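Local coordinates for Ent-copalyl diphosphate synthase (Streptomyces platensis, PDB 5BP8), which is a largely helical bacterial protein of the class II terpene synthase family, related to the squalene-hopene cyclases, at residues Asn139-Leu145 / Trp156-Leu161. Sequence-based numbering, arbitrary orientation.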
loop_
_atom_site.group_PDB
_atom_site.type_symbol
_atom_site.label_atom_id
_atom_site.label_comp_id
_atom_site.label_asym_id
_atom_site.label_seq_id
_atom_site.Cartn_x
_atom_site.Cartn_y
_atom_site.Cartn_z
ATOM N N ASN A 139 12.464 24.327 -0.603
ATOM C CA ASN A 139 13.243 25.439 -1.106
ATOM C C ASN A 139 12.732 26.788 -0.602
ATOM O O ASN A 139 13.527 27.659 -0.278
ATOM C CB ASN A 139 13.339 25.393 -2.631
ATOM C CG ASN A 139 14.321 24.359 -3.089
ATOM O OD1 ASN A 139 15.328 24.120 -2.407
ATOM N ND2 ASN A 139 14.058 23.734 -4.236
ATOM N N THR A 140 11.421 26.926 -0.474
ATOM C CA THR A 140 10.844 28.124 0.126
ATOM C C THR A 140 11.316 28.324 1.551
ATOM O O THR A 140 11.728 29.449 1.936
ATOM C CB THR A 140 9.301 28.086 0.021
ATOM O OG1 THR A 140 8.962 28.098 -1.371
ATOM C CG2 THR A 140 8.674 29.268 0.695
ATOM N N ARG A 141 11.291 27.250 2.341
ATOM C CA ARG A 141 11.751 27.319 3.720
ATOM C C ARG A 141 13.245 27.619 3.817
ATOM O O ARG A 141 13.658 28.373 4.693
ATOM C CB ARG A 141 11.455 26.029 4.477
ATOM C CG ARG A 141 9.981 25.689 4.569
ATOM C CD ARG A 141 9.273 26.500 5.607
ATOM N NE ARG A 141 7.867 26.104 5.661
ATOM C CZ ARG A 141 6.929 26.782 6.320
ATOM N NH1 ARG A 141 7.234 27.906 6.994
ATOM N NH2 ARG A 141 5.672 26.343 6.293
ATOM N N LEU A 142 14.044 27.036 2.921
ATOM C CA LEU A 142 15.488 27.286 2.906
ATOM C C LEU A 142 15.813 28.738 2.606
ATOM O O LEU A 142 16.760 29.317 3.188
ATOM C CB LEU A 142 16.194 26.387 1.883
ATOM C CG LEU A 142 16.199 24.898 2.235
ATOM C CD1 LEU A 142 16.838 24.069 1.129
ATOM C CD2 LEU A 142 16.906 24.623 3.544
ATOM N N ALA A 143 15.047 29.331 1.696
ATOM C CA ALA A 143 15.263 30.745 1.335
ATOM C C ALA A 143 14.976 31.643 2.525
ATOM O O ALA A 143 15.597 32.688 2.665
ATOM C CB ALA A 143 14.391 31.149 0.151
ATOM N N ALA A 144 14.040 31.235 3.373
ATOM C CA ALA A 144 13.628 32.017 4.546
ATOM C C ALA A 144 14.499 31.806 5.769
ATOM O O ALA A 144 14.414 32.585 6.706
ATOM C CB ALA A 144 12.183 31.706 4.900
ATOM N N LEU A 145 15.339 30.770 5.789
ATOM C CA LEU A 145 16.272 30.588 6.896
ATOM C C LEU A 145 17.212 31.762 6.998
ATOM O O LEU A 145 17.575 32.378 5.992
ATOM C CB LEU A 145 17.144 29.350 6.706
ATOM C CG LEU A 145 16.547 27.976 6.920
ATOM C CD1 LEU A 145 17.589 26.932 6.526
ATOM C CD2 LEU A 145 16.093 27.788 8.350
ATOM N N TRP A 156 22.649 26.242 5.808
ATOM C CA TRP A 156 21.801 25.885 4.660
ATOM C C TRP A 156 20.965 27.026 4.121
ATOM O O TRP A 156 20.309 26.887 3.085
ATOM C CB TRP A 156 20.872 24.712 5.042
ATOM C CG TRP A 156 21.584 23.417 5.126
ATOM C CD1 TRP A 156 22.229 22.920 6.189
ATOM C CD2 TRP A 156 21.716 22.446 4.072
ATOM N NE1 TRP A 156 22.770 21.682 5.881
ATOM C CE2 TRP A 156 22.469 21.376 4.583
ATOM C CE3 TRP A 156 21.271 22.390 2.757
ATOM C CZ2 TRP A 156 22.795 20.246 3.822
ATOM C CZ3 TRP A 156 21.611 21.261 1.982
ATOM C CH2 TRP A 156 22.372 20.228 2.522
ATOM N N SER A 157 20.993 28.169 4.806
ATOM C CA SER A 157 20.238 29.336 4.390
ATOM C C SER A 157 20.510 29.678 2.931
ATOM O O SER A 157 21.664 29.744 2.507
ATOM C CB SER A 157 20.589 30.529 5.303
ATOM O OG SER A 157 19.840 31.668 4.926
ATOM N N GLY A 158 19.445 29.861 2.158
ATOM C CA GLY A 158 19.552 30.228 0.766
ATOM C C GLY A 158 19.959 29.128 -0.214
ATOM O O GLY A 158 20.193 29.408 -1.409
ATOM N N THR A 159 20.103 27.900 0.265
ATOM C CA THR A 159 20.350 26.757 -0.615
ATOM C C THR A 159 19.109 26.502 -1.478
ATOM O O THR A 159 18.004 26.697 -1.014
ATOM C CB THR A 159 20.662 25.486 0.214
ATOM O OG1 THR A 159 21.943 25.651 0.858
ATOM C CG2 THR A 159 20.692 24.231 -0.672
ATOM N N THR A 160 19.316 26.081 -2.723
ATOM C CA THR A 160 18.254 25.599 -3.589
ATOM C C THR A 160 18.599 24.175 -3.954
ATOM O O THR A 160 19.630 23.934 -4.565
ATOM C CB THR A 160 18.150 26.414 -4.889
ATOM O OG1 THR A 160 17.957 27.789 -4.553
ATOM C CG2 THR A 160 16.978 25.942 -5.738
ATOM N N LEU A 161 17.754 23.231 -3.530
ATOM C CA LEU A 161 17.906 21.845 -3.910
ATOM C C LEU A 161 17.263 21.622 -5.273
ATOM O O LEU A 161 16.221 22.204 -5.581
ATOM C CB LEU A 161 17.220 20.958 -2.888
ATOM C CG LEU A 161 17.759 20.974 -1.469
ATOM C CD1 LEU A 161 16.878 20.087 -0.611
ATOM C CD2 LEU A 161 19.199 20.538 -1.411
HETATM O O HOH W 1 15.855 28.157 -1.755
#
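With CG of N139 turned away from its own carbonyl carbon, beside the backbone N (chi1 -77°), the carboxamide reaches across to the backbone of L161; S157, its OG anti to the backbone N (chi1 -179°), reaches back to the carbonyl of L145, just past the helix. The amide of N139 thereby reads one residue twice. Its OD1 accepts L161 N at 2.8 Å, the donor tilted 24° from the carbonyl plane, while its ND2 donates to a lone pair of L161 O at 3.0 Å, and the paired bonds fix the rotation of the group. A carboxamide that pairs with both the N-H and the C=O of one residue, much as a neighbouring strand would, here ties a surface loop to the C-terminal part of helix 127-144 in a mainly helical fold of the terpene synthase kind. G158, at positive phi in the type II turn W156-T159, gives its N-H to L142 O at 2.9 Å, and S157 OG donates to L145 O at 2.6 Å from above the carbonyl plane. A water bridges N139 O and T159 O. L142 CD1 meets L161 CG at 4.1 Å, the side chains crossing nearly at right angles, and both leucines also touch L109 of helix 98-116.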